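Local coordinates for protein serine protease inhibitor 4, isoform B (Drosophila melanogaster, PDB 4P0F) that probably inhibits serine-type and cysteine-type endopeptidases, at residues H7-F10 / A11-L14; E72-A75 / H76-Q80; Q107-D110 / Q111-K115. One frame throughout, in Å; residues are numbered along the deposited sequence.

Contact 1. Residues H7-F10 / A11-L14; sequences HQEF and ARRL
Glu9 and Arg13, one turn apart near the start of helix 6-28, form a stacked salt bridge. The carboxylate lies over one face of the guanidinium, the two planes 20° apart. Glu9 OE2 sits above its centre, 3.3 Å from Arg13 CZ and 3.4 Å from Arg13 NH1, well out of the plane, so attraction between charges holds the pair and no N-H points at the oxygen. With Glu9 CG anti to the backbone N (chi1 178°) and the chain extended, the acid runs out along the helix surface to Arg13. The Arg13 NH1 group has a weak hydrogen bond of its own to Leu66 O.

Arg12 bends at chi3 (-61°) and folds back over the preceding turn, its NH2 3.5 Å from Glu9 CA.

Apolar contact is modest: Phe10 CE1 meets Leu14 CD2 at 4.2 Å, both side chains facing Phe39, Gln42 and Leu370.

Backbone bonds are regular helical ones, including Arg13 N to Glu9 O at 2.9 Å and Leu14 N to Phe10 O at 3.0 Å.

The chemistry is that of an amphipathic helix: on one side Glu9 and Arg13 pair by stacked charges rather than by N-H bonds to each other, while the aromatic side is buried against the fold.

Contact 2. Residues E72-A75 / H76-Q80; sequences EQIA and HSFHQ
Helix 71-84 of the serpin fold lies between helices 6-28 and 107-115, and this contact spans rather more than two turns from near its start, where Ser77 and Phe78 close on the carbonyl of Ile74. The shortest hydrogen bond is Ser77 OG donating to Ile74 O at 2.6 Å, the hydroxyl standing 17° from the carbonyl plane. Ser77 chi1 of 73° sets OG between its own backbone N and carbonyl carbon, and from there it reaches back to the preceding turn. The same oxygen takes only weak backbone bonds, from Phe78 N at 3.3 Å and from Ser77 N, so the hydroxyl is its principal partner. Phe78 CD1 adds an edge approach, with Ile74 O near the ring plane at 3.3 Å. An alanine at Ser77 is likely to leave Ile74 O with just these weak backbone donors and the ring edge.

Beyond the carbonyl, Ile74 and Phe78 lie side by side and point the same way, Ile74 CG2 4.2 Å from Phe78 CE1. Phe78 also rests on Gln42, Thr43 and Ala46 of helix 38-49 and meets the ring of Phe117.

Stronger backbone bonds flank this spot: His76 N to Glu72 O at 2.9 Å and His79 N to Ala75 O at 3.0 Å, the latter in the carbonyl plane. The imidazoles of His76 and His79 lead away from residues 72-75 to other partners: His79 ND1 hydrogen-bonds Gln116 O, and His76 ND1 makes a weak bond to Gln116 OE1.

The Ser77 hydroxyl probably offsets the weak main-chain bonding at Ile74 O, satisfying a carbonyl oxygen next to the buried isoleucine and phenylalanine.

Contact 3. Residues Q107-D110 / Q111-K115; sequences QEFD and QLLSK
Leu113 sets its CD1 methyl over one face of the Phe109 ring in a CH-pi contact, 3.7 Å from the ring centroid and 14° off the normal. The two side chains cross at a slant. Phe109 has CG anti to its backbone N (chi1 -175°), which carries the ring along the helix toward Leu113, while Leu113 CG packs 3.2 Å from Phe109 O. This buried pair is the tight part.

The outer side is more polar. Asp110 O is firmly held there by two bonds, from Ser114 N at 3.0 Å and from Ser114 OG at 2.8 Å, the donors arriving from opposite faces of its plane. Looser are the side chains of Gln107 and Gln111, which run side by side, nearest at their CG atoms, 4.1 Å apart. Glu108, bent at chi2 (67°), brings OE2 to 3.6 Å from Leu112 CG, an apolar neighbour that offers the acid no bond.

Helix 107-115 connects strands 91-100 and 120-124, which pair in parallel. Phe109 and Leu113 both lean on Ile97 of the first strand, Phe109 also touching Leu50 and Met304; Leu112 packs against Leu50 and, on helix 71-84, against Pro71, Glu72 and Ala75.

How the contacts relate
All three contacts lie along single helices, each pairing successive turns. Phe10, Leu14, Ile74, Phe78, Phe109, Leu112 and Leu113 form their buried part; most charged and amide side chains lie outside. Contacts 1 and 2 touch through an edge-to-face pair, Phe10 CZ lying 3.7 Å from Phe78 CE2, and both reach helix 38-49. Contact 3 meets contact 2 through Leu112, whose CD2 is 3.4 Å from Glu72 OE1, but stays about 13 Å from contact 1 at the nearest atoms. Helix 71-84 thus bridges the other two. Polar chemistry differs: opposite charges stack in 7-14, whereas serine hydroxyls bond to carbonyl oxygens in 72-80 and 107-115, three and four residues back respectively.

Contact 1. Residues H7-F10 / A11-L14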
ATOM      1  N   HIS A   7     -11.206  15.508   4.514  1.00 62.06           N
ATOM      2  CA  HIS A   7     -11.011  14.080   4.717  1.00 60.92           C
ATOM      3  C   HIS A   7     -11.520  13.278   3.524  1.00 37.66           C
ATOM      4  O   HIS A   7     -10.883  12.304   3.099  1.00 25.82           O
ATOM      5  CB  HIS A   7     -11.719  13.621   5.992  1.00 80.41           C
ATOM      6  CG  HIS A   7     -11.170  14.234   7.242  1.00115.40           C
ATOM      7  ND1 HIS A   7     -11.625  13.897   8.499  1.00115.31           N
ATOM      8  CD2 HIS A   7     -10.202  15.163   7.430  1.00120.96           C
ATOM      9  CE1 HIS A   7     -10.961  14.590   9.406  1.00130.27           C
ATOM     10  NE2 HIS A   7     -10.093  15.366   8.784  1.00115.36           N
ATOM     11  N   GLN A   8     -12.678  13.672   2.996  1.00 39.45           N
ATOM     12  CA  GLN A   8     -13.239  12.988   1.837  1.00 27.59           C
ATOM     13  C   GLN A   8     -12.325  13.160   0.632  1.00 23.93           C
ATOM     14  O   GLN A   8     -12.101  12.218  -0.118  1.00 22.54           O
ATOM     15  CB  GLN A   8     -14.640  13.509   1.501  1.00 35.01           C
ATOM     16  CG  GLN A   8     -15.691  13.230   2.556  1.00 54.53           C
ATOM     17  CD  GLN A   8     -17.086  13.601   2.087  1.00 73.90           C
ATOM     18  OE1 GLN A   8     -17.594  14.678   2.400  1.00 80.50           O
ATOM     19  NE2 GLN A   8     -17.711  12.709   1.324  1.00 77.65           N
ATOM     20  N   GLU A   9     -11.782  14.361   0.450  1.00 23.52           N
ATOM     21  CA  GLU A   9     -10.894  14.601  -0.680  1.00 21.52           C
ATOM     22  C   GLU A   9      -9.651  13.737  -0.593  1.00 19.54           C
ATOM     23  O   GLU A   9      -9.208  13.178  -1.591  1.00 19.85           O
ATOM     24  CB  GLU A   9     -10.479  16.068  -0.763  1.00 22.10           C
ATOM     25  CG  GLU A   9      -9.501  16.342  -1.903  1.00 29.31           C
ATOM     26  CD  GLU A   9      -8.932  17.738  -1.867  1.00 35.02           C
ATOM     27  OE1 GLU A   9      -9.722  18.703  -1.905  1.00 37.49           O
ATOM     28  OE2 GLU A   9      -7.689  17.863  -1.795  1.00 34.76           O
ATOM     29  N   PHE A  10      -9.073  13.647   0.601  1.00 23.29           N
ATOM     30  CA  PHE A  10      -7.856  12.871   0.780  1.00 21.70           C
ATOM     31  C   PHE A  10      -8.116  11.431   0.354  1.00 18.89           C
ATOM     32  O   PHE A  10      -7.321  10.833  -0.359  1.00 17.25           O
ATOM     33  CB  PHE A  10      -7.372  12.924   2.231  1.00 22.05           C
ATOM     34  CG  PHE A  10      -6.076  12.191   2.460  1.00 19.46           C
ATOM     35  CD1 PHE A  10      -6.066  10.820   2.666  1.00 17.61           C
ATOM     36  CD2 PHE A  10      -4.869  12.864   2.466  1.00 21.69           C
ATOM     37  CE1 PHE A  10      -4.883  10.135   2.853  1.00 20.51           C
ATOM     38  CE2 PHE A  10      -3.686  12.176   2.665  1.00 17.13           C
ATOM     39  CZ  PHE A  10      -3.688  10.819   2.858  1.00 18.80           C
ATOM     40  N   ALA A  11      -9.240  10.880   0.793  1.00 18.59           N
ATOM     41  CA  ALA A  11      -9.578   9.504   0.462  1.00 18.75           C
ATOM     42  C   ALA A  11      -9.784   9.335  -1.039  1.00 18.20           C
ATOM     43  O   ALA A  11      -9.278   8.382  -1.632  1.00 16.68           O
ATOM     44  CB  ALA A  11     -10.813   9.073   1.220  1.00 20.96           C
ATOM     45  N   ARG A  12     -10.515  10.268  -1.650  1.00 19.18           N
ATOM     46  CA  ARG A  12     -10.764  10.229  -3.086  1.00 18.42           C
ATOM     47  C   ARG A  12      -9.473  10.248  -3.884  1.00 16.57           C
ATOM     48  O   ARG A  12      -9.297   9.477  -4.821  1.00 16.23           O
ATOM     49  CB  ARG A  12     -11.631  11.414  -3.530  1.00 20.07           C
ATOM     50  CG  ARG A  12     -13.078  11.294  -3.208  1.00 24.15           C
ATOM     51  CD  ARG A  12     -13.869  12.248  -4.109  1.00 29.60           C
ATOM     52  NE  ARG A  12     -13.465  13.632  -3.881  1.00 30.93           N
ATOM     53  CZ  ARG A  12     -13.968  14.399  -2.918  1.00 26.17           C
ATOM     54  NH1 ARG A  12     -14.886  13.920  -2.095  1.00 33.91           N
ATOM     55  NH2 ARG A  12     -13.552  15.649  -2.777  1.00 34.59           N
ATOM     56  N   ARG A  13      -8.553  11.136  -3.516  1.00 16.23           N
ATOM     57  CA  ARG A  13      -7.319  11.268  -4.270  1.00 17.88           C
ATOM     58  C   ARG A  13      -6.424  10.045  -4.087  1.00 15.23           C
ATOM     59  O   ARG A  13      -5.796   9.593  -5.042  1.00 15.53           O
ATOM     60  CB  ARG A  13      -6.608  12.559  -3.868  1.00 15.21           C
ATOM     61  CG  ARG A  13      -7.467  13.741  -4.257  1.00 20.39           C
ATOM     62  CD  ARG A  13      -6.759  15.041  -4.258  1.00 28.73           C
ATOM     63  NE  ARG A  13      -7.615  16.094  -4.797  1.00 28.37           N
ATOM     64  CZ  ARG A  13      -7.200  17.333  -5.010  1.00 26.74           C
ATOM     65  NH1 ARG A  13      -5.943  17.656  -4.738  1.00 31.85           N
ATOM     66  NH2 ARG A  13      -8.024  18.244  -5.505  1.00 25.36           N
ATOM     67  N   LEU A  14      -6.401   9.487  -2.880  1.00 14.02           N
ATOM     68  CA  LEU A  14      -5.645   8.266  -2.626  1.00 17.70           C
ATOM     69  C   LEU A  14      -6.236   7.084  -3.393  1.00 14.45           C
ATOM     70  O   LEU A  14      -5.497   6.256  -3.925  1.00 17.02           O
ATOM     71  CB  LEU A  14      -5.607   7.963  -1.131  1.00 14.94           C
ATOM     72  CG  LEU A  14      -4.885   6.663  -0.768  1.00 14.55           C
ATOM     73  CD1 LEU A  14      -3.466   6.675  -1.326  1.00 14.99           C
ATOM     74  CD2 LEU A  14      -4.869   6.458   0.734  1.00 18.96           C
TER

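Contact 2. Residues E72-A75 / H76-Q80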
ATOM      1  N   GLU A  72       2.950  22.979   3.854  1.00 25.90           N
ATOM      2  CA  GLU A  72       2.287  22.930   5.151  1.00 31.27           C
ATOM      3  C   GLU A  72       0.876  22.354   5.015  1.00 36.59           C
ATOM      4  O   GLU A  72       0.448  21.564   5.848  1.00 29.54           O
ATOM      5  CB  GLU A  72       2.236  24.322   5.794  1.00 37.66           C
ATOM      6  CG  GLU A  72       1.495  24.366   7.138  1.00 45.85           C
ATOM      7  CD  GLU A  72       2.099  23.447   8.196  1.00 63.49           C
ATOM      8  OE1 GLU A  72       1.820  22.227   8.163  1.00 64.59           O
ATOM      9  OE2 GLU A  72       2.840  23.948   9.075  1.00 54.62           O
ATOM     10  N   GLN A  73       0.152  22.736   3.967  1.00 30.95           N
ATOM     11  CA  GLN A  73      -1.203  22.218   3.776  1.00 26.71           C
ATOM     12  C   GLN A  73      -1.165  20.729   3.423  1.00 22.20           C
ATOM     13  O   GLN A  73      -1.998  19.945   3.879  1.00 28.52           O
ATOM     14  CB  GLN A  73      -1.940  23.022   2.700  1.00 30.90           C
ATOM     15  CG  GLN A  73      -2.185  24.466   3.105  1.00 45.24           C
ATOM     16  CD  GLN A  73      -2.985  25.247   2.081  1.00 63.13           C
ATOM     17  OE1 GLN A  73      -3.218  24.781   0.965  1.00 71.58           O
ATOM     18  NE2 GLN A  73      -3.412  26.447   2.460  1.00 61.74           N
ATOM     19  N   ILE A  74      -0.185  20.333   2.621  1.00 22.49           N
ATOM     20  CA  ILE A  74      -0.010  18.925   2.289  1.00 19.99           C
ATOM     21  C   ILE A  74       0.266  18.125   3.558  1.00 20.29           C
ATOM     22  O   ILE A  74      -0.360  17.096   3.810  1.00 22.04           O
ATOM     23  CB  ILE A  74       1.147  18.727   1.292  1.00 18.65           C
ATOM     24  CG1 ILE A  74       0.795  19.331  -0.067  1.00 27.12           C
ATOM     25  CG2 ILE A  74       1.509  17.253   1.142  1.00 20.63           C
ATOM     26  CD1 ILE A  74       2.004  19.457  -0.987  1.00 25.29           C
ATOM     27  N   ALA A  75       1.213  18.613   4.355  1.00 18.53           N
ATOM     28  CA  ALA A  75       1.608  17.928   5.571  1.00 22.16           C
ATOM     29  C   ALA A  75       0.410  17.780   6.500  1.00 20.16           C
ATOM     30  O   ALA A  75       0.181  16.711   7.080  1.00 25.10           O
ATOM     31  CB  ALA A  75       2.734  18.680   6.267  1.00 24.03           C
ATOM     32  N   HIS A  76      -0.359  18.852   6.635  1.00 23.35           N
ATOM     33  CA  HIS A  76      -1.512  18.819   7.515  1.00 24.62           C
ATOM     34  C   HIS A  76      -2.541  17.784   7.059  1.00 22.25           C
ATOM     35  O   HIS A  76      -3.209  17.167   7.888  1.00 25.59           O
ATOM     36  CB  HIS A  76      -2.166  20.193   7.601  1.00 27.97           C
ATOM     37  CG  HIS A  76      -3.199  20.286   8.679  1.00 48.19           C
ATOM     38  ND1 HIS A  76      -2.892  20.131  10.013  1.00 65.34           N
ATOM     39  CD2 HIS A  76      -4.536  20.490   8.620  1.00 60.64           C
ATOM     40  CE1 HIS A  76      -3.994  20.250  10.732  1.00 64.43           C
ATOM     41  NE2 HIS A  76      -5.005  20.469   9.911  1.00 59.32           N
ATOM     42  N   SER A  77      -2.664  17.579   5.752  1.00 23.97           N
ATOM     43  CA  SER A  77      -3.671  16.649   5.244  1.00 23.34           C
ATOM     44  C   SER A  77      -3.323  15.219   5.654  1.00 25.96           C
ATOM     45  O   SER A  77      -4.217  14.414   5.924  1.00 26.36           O
ATOM     46  CB  SER A  77      -3.820  16.765   3.718  1.00 24.35           C
ATOM     47  OG  SER A  77      -2.725  16.206   3.018  1.00 26.17           O
ATOM     48  N   PHE A  78      -2.030  14.910   5.719  1.00 19.68           N
ATOM     49  CA  PHE A  78      -1.589  13.595   6.169  1.00 18.35           C
ATOM     50  C   PHE A  78      -1.684  13.476   7.677  1.00 21.24           C
ATOM     51  O   PHE A  78      -2.001  12.403   8.193  1.00 22.11           O
ATOM     52  CB  PHE A  78      -0.158  13.305   5.695  1.00 22.20           C
ATOM     53  CG  PHE A  78      -0.089  12.890   4.253  1.00 18.25           C
ATOM     54  CD1 PHE A  78      -0.069  13.847   3.250  1.00 18.24           C
ATOM     55  CD2 PHE A  78      -0.104  11.560   3.897  1.00 18.48           C
ATOM     56  CE1 PHE A  78      -0.036  13.479   1.922  1.00 17.35           C
ATOM     57  CE2 PHE A  78      -0.064  11.184   2.570  1.00 18.53           C
ATOM     58  CZ  PHE A  78      -0.032  12.147   1.582  1.00 15.32           C
ATOM     59  N   HIS A  79      -1.433  14.569   8.392  1.00 24.88           N
ATOM     60  CA  HIS A  79      -1.517  14.530   9.850  1.00 26.15           C
ATOM     61  C   HIS A  79      -2.902  14.132  10.308  1.00 25.37           C
ATOM     62  O   HIS A  79      -3.059  13.364  11.260  1.00 26.75           O
ATOM     63  CB  HIS A  79      -1.179  15.879  10.471  1.00 24.82           C
ATOM     64  CG  HIS A  79      -1.316  15.889  11.961  1.00 27.76           C
ATOM     65  ND1 HIS A  79      -0.402  15.282  12.794  1.00 33.06           N
ATOM     66  CD2 HIS A  79      -2.274  16.401  12.766  1.00 34.91           C
ATOM     67  CE1 HIS A  79      -0.780  15.436  14.049  1.00 31.56           C
ATOM     68  NE2 HIS A  79      -1.914  16.112  14.061  1.00 46.70           N
ATOM     69  N   GLN A  80      -3.908  14.684   9.635  1.00 33.50           N
ATOM     70  CA  GLN A  80      -5.298  14.412   9.986  1.00 43.65           C
ATOM     71  C   GLN A  80      -5.571  12.910  10.018  1.00 36.43           C
ATOM     72  O   GLN A  80      -6.232  12.412  10.926  1.00 37.20           O
ATOM     73  CB  GLN A  80      -6.243  15.103   8.999  1.00 48.69           C
ATOM     74  CG  GLN A  80      -6.337  16.613   9.185  1.00 57.76           C
ATOM     75  CD  GLN A  80      -7.328  17.261   8.233  1.00 77.90           C
ATOM     76  OE1 GLN A  80      -7.246  17.085   7.016  1.00 80.65           O
ATOM     77  NE2 GLN A  80      -8.277  18.012   8.786  1.00 69.50           N
TER

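Contact 3. Residues Q107-D110 / Q111-K115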
ATOM      1  N   GLN A 107      15.345  23.121   8.778  1.00 23.71           N
ATOM      2  CA  GLN A 107      14.385  23.258   9.872  1.00 25.23           C
ATOM      3  C   GLN A 107      12.936  22.984   9.450  1.00 23.34           C
ATOM      4  O   GLN A 107      12.231  22.238  10.129  1.00 23.30           O
ATOM      5  CB  GLN A 107      14.482  24.654  10.492  1.00 28.86           C
ATOM      6  CG  GLN A 107      13.622  24.824  11.737  1.00 35.57           C
ATOM      7  CD  GLN A 107      13.709  26.221  12.326  1.00 60.48           C
ATOM      8  OE1 GLN A 107      14.682  26.946  12.110  1.00 66.50           O
ATOM      9  NE2 GLN A 107      12.683  26.608  13.072  1.00 70.41           N
ATOM     10  N   GLU A 108      12.482  23.563   8.343  1.00 24.11           N
ATOM     11  CA  GLU A 108      11.081  23.397   7.951  1.00 26.01           C
ATOM     12  C   GLU A 108      10.757  21.942   7.592  1.00 25.17           C
ATOM     13  O   GLU A 108       9.716  21.420   7.989  1.00 20.81           O
ATOM     14  CB  GLU A 108      10.734  24.319   6.781  1.00 26.07           C
ATOM     15  CG  GLU A 108       9.282  24.222   6.302  1.00 27.78           C
ATOM     16  CD  GLU A 108       8.271  24.735   7.322  1.00 45.15           C
ATOM     17  OE1 GLU A 108       8.685  25.233   8.391  1.00 42.78           O
ATOM     18  OE2 GLU A 108       7.055  24.650   7.050  1.00 45.29           O
ATOM     19  N   PHE A 109      11.640  21.304   6.828  1.00 21.67           N
ATOM     20  CA  PHE A 109      11.521  19.884   6.487  1.00 22.05           C
ATOM     21  C   PHE A 109      11.411  19.043   7.758  1.00 20.98           C
ATOM     22  O   PHE A 109      10.512  18.209   7.909  1.00 19.49           O
ATOM     23  CB  PHE A 109      12.740  19.470   5.649  1.00 20.29           C
ATOM     24  CG  PHE A 109      12.704  18.055   5.112  1.00 17.34           C
ATOM     25  CD1 PHE A 109      11.653  17.605   4.338  1.00 17.15           C
ATOM     26  CD2 PHE A 109      13.772  17.200   5.332  1.00 18.38           C
ATOM     27  CE1 PHE A 109      11.654  16.323   3.815  1.00 19.57           C
ATOM     28  CE2 PHE A 109      13.785  15.926   4.812  1.00 21.22           C
ATOM     29  CZ  PHE A 109      12.714  15.479   4.055  1.00 19.15           C
ATOM     30  N   ASP A 110      12.333  19.281   8.676  1.00 19.64           N
ATOM     31  CA  ASP A 110      12.369  18.567   9.945  1.00 21.13           C
ATOM     32  C   ASP A 110      11.090  18.793  10.742  1.00 20.17           C
ATOM     33  O   ASP A 110      10.522  17.849  11.299  1.00 23.09           O
ATOM     34  CB  ASP A 110      13.579  19.014  10.772  1.00 22.14           C
ATOM     35  CG  ASP A 110      13.690  18.276  12.093  1.00 36.44           C
ATOM     36  OD1 ASP A 110      13.691  17.034  12.078  1.00 37.35           O
ATOM     37  OD2 ASP A 110      13.753  18.937  13.145  1.00 44.99           O
ATOM     38  N   GLN A 111      10.640  20.046  10.802  1.00 21.20           N
ATOM     39  CA  GLN A 111       9.459  20.389  11.600  1.00 22.59           C
ATOM     40  C   GLN A 111       8.171  19.792  11.024  1.00 24.68           C
ATOM     41  O   GLN A 111       7.320  19.300  11.770  1.00 22.48           O
ATOM     42  CB  GLN A 111       9.320  21.904  11.711  1.00 26.41           C
ATOM     43  CG  GLN A 111      10.318  22.538  12.665  1.00 42.97           C
ATOM     44  CD  GLN A 111       9.943  22.340  14.121  1.00 67.77           C
ATOM     45  OE1 GLN A 111      10.321  21.348  14.743  1.00 68.06           O
ATOM     46  NE2 GLN A 111       9.195  23.290  14.673  1.00 89.36           N
ATOM     47  N   LEU A 112       8.024  19.841   9.706  1.00 20.44           N
ATOM     48  CA  LEU A 112       6.852  19.260   9.070  1.00 20.71           C
ATOM     49  C   LEU A 112       6.850  17.749   9.236  1.00 24.95           C
ATOM     50  O   LEU A 112       5.811  17.146   9.497  1.00 22.46           O
ATOM     51  CB  LEU A 112       6.795  19.620   7.587  1.00 20.98           C
ATOM     52  CG  LEU A 112       6.515  21.092   7.267  1.00 24.25           C
ATOM     53  CD1 LEU A 112       6.571  21.304   5.769  1.00 27.32           C
ATOM     54  CD2 LEU A 112       5.171  21.540   7.811  1.00 25.10           C
ATOM     55  N   LEU A 113       8.008  17.126   9.077  1.00 18.67           N
ATOM     56  CA  LEU A 113       8.074  15.677   9.249  1.00 20.91           C
ATOM     57  C   LEU A 113       7.707  15.273  10.671  1.00 22.50           C
ATOM     58  O   LEU A 113       6.949  14.335  10.870  1.00 19.60           O
ATOM     59  CB  LEU A 113       9.459  15.139   8.911  1.00 17.59           C
ATOM     60  CG  LEU A 113       9.868  15.091   7.442  1.00 21.24           C
ATOM     61  CD1 LEU A 113      11.333  14.686   7.368  1.00 21.46           C
ATOM     62  CD2 LEU A 113       9.005  14.139   6.638  1.00 23.35           C
ATOM     63  N   SER A 114       8.249  15.979  11.662  1.00 19.02           N
ATOM     64  CA  SER A 114       8.023  15.625  13.056  1.00 20.01           C
ATOM     65  C   SER A 114       6.595  15.917  13.517  1.00 21.37           C
ATOM     66  O   SER A 114       5.947  15.055  14.103  1.00 24.14           O
ATOM     67  CB  SER A 114       9.013  16.372  13.962  1.00 24.68           C
ATOM     68  OG  SER A 114      10.344  16.177  13.521  1.00 52.73           O
ATOM     69  N   LYS A 115       6.103  17.125  13.253  1.00 21.47           N
ATOM     70  CA  LYS A 115       4.831  17.569  13.816  1.00 23.07           C
ATOM     71  C   LYS A 115       3.626  17.051  13.035  1.00 22.02           C
ATOM     72  O   LYS A 115       2.592  16.756  13.627  1.00 23.57           O
ATOM     73  CB  LYS A 115       4.766  19.098  13.872  1.00 23.88           C
ATOM     74  CG  LYS A 115       5.726  19.750  14.849  1.00 26.43           C
ATOM     75  CD  LYS A 115       5.607  21.260  14.765  1.00 26.89           C
ATOM     76  CE  LYS A 115       6.346  21.958  15.886  1.00 33.60           C
ATOM     77  NZ  LYS A 115       6.246  23.438  15.748  1.00 42.80           N
TER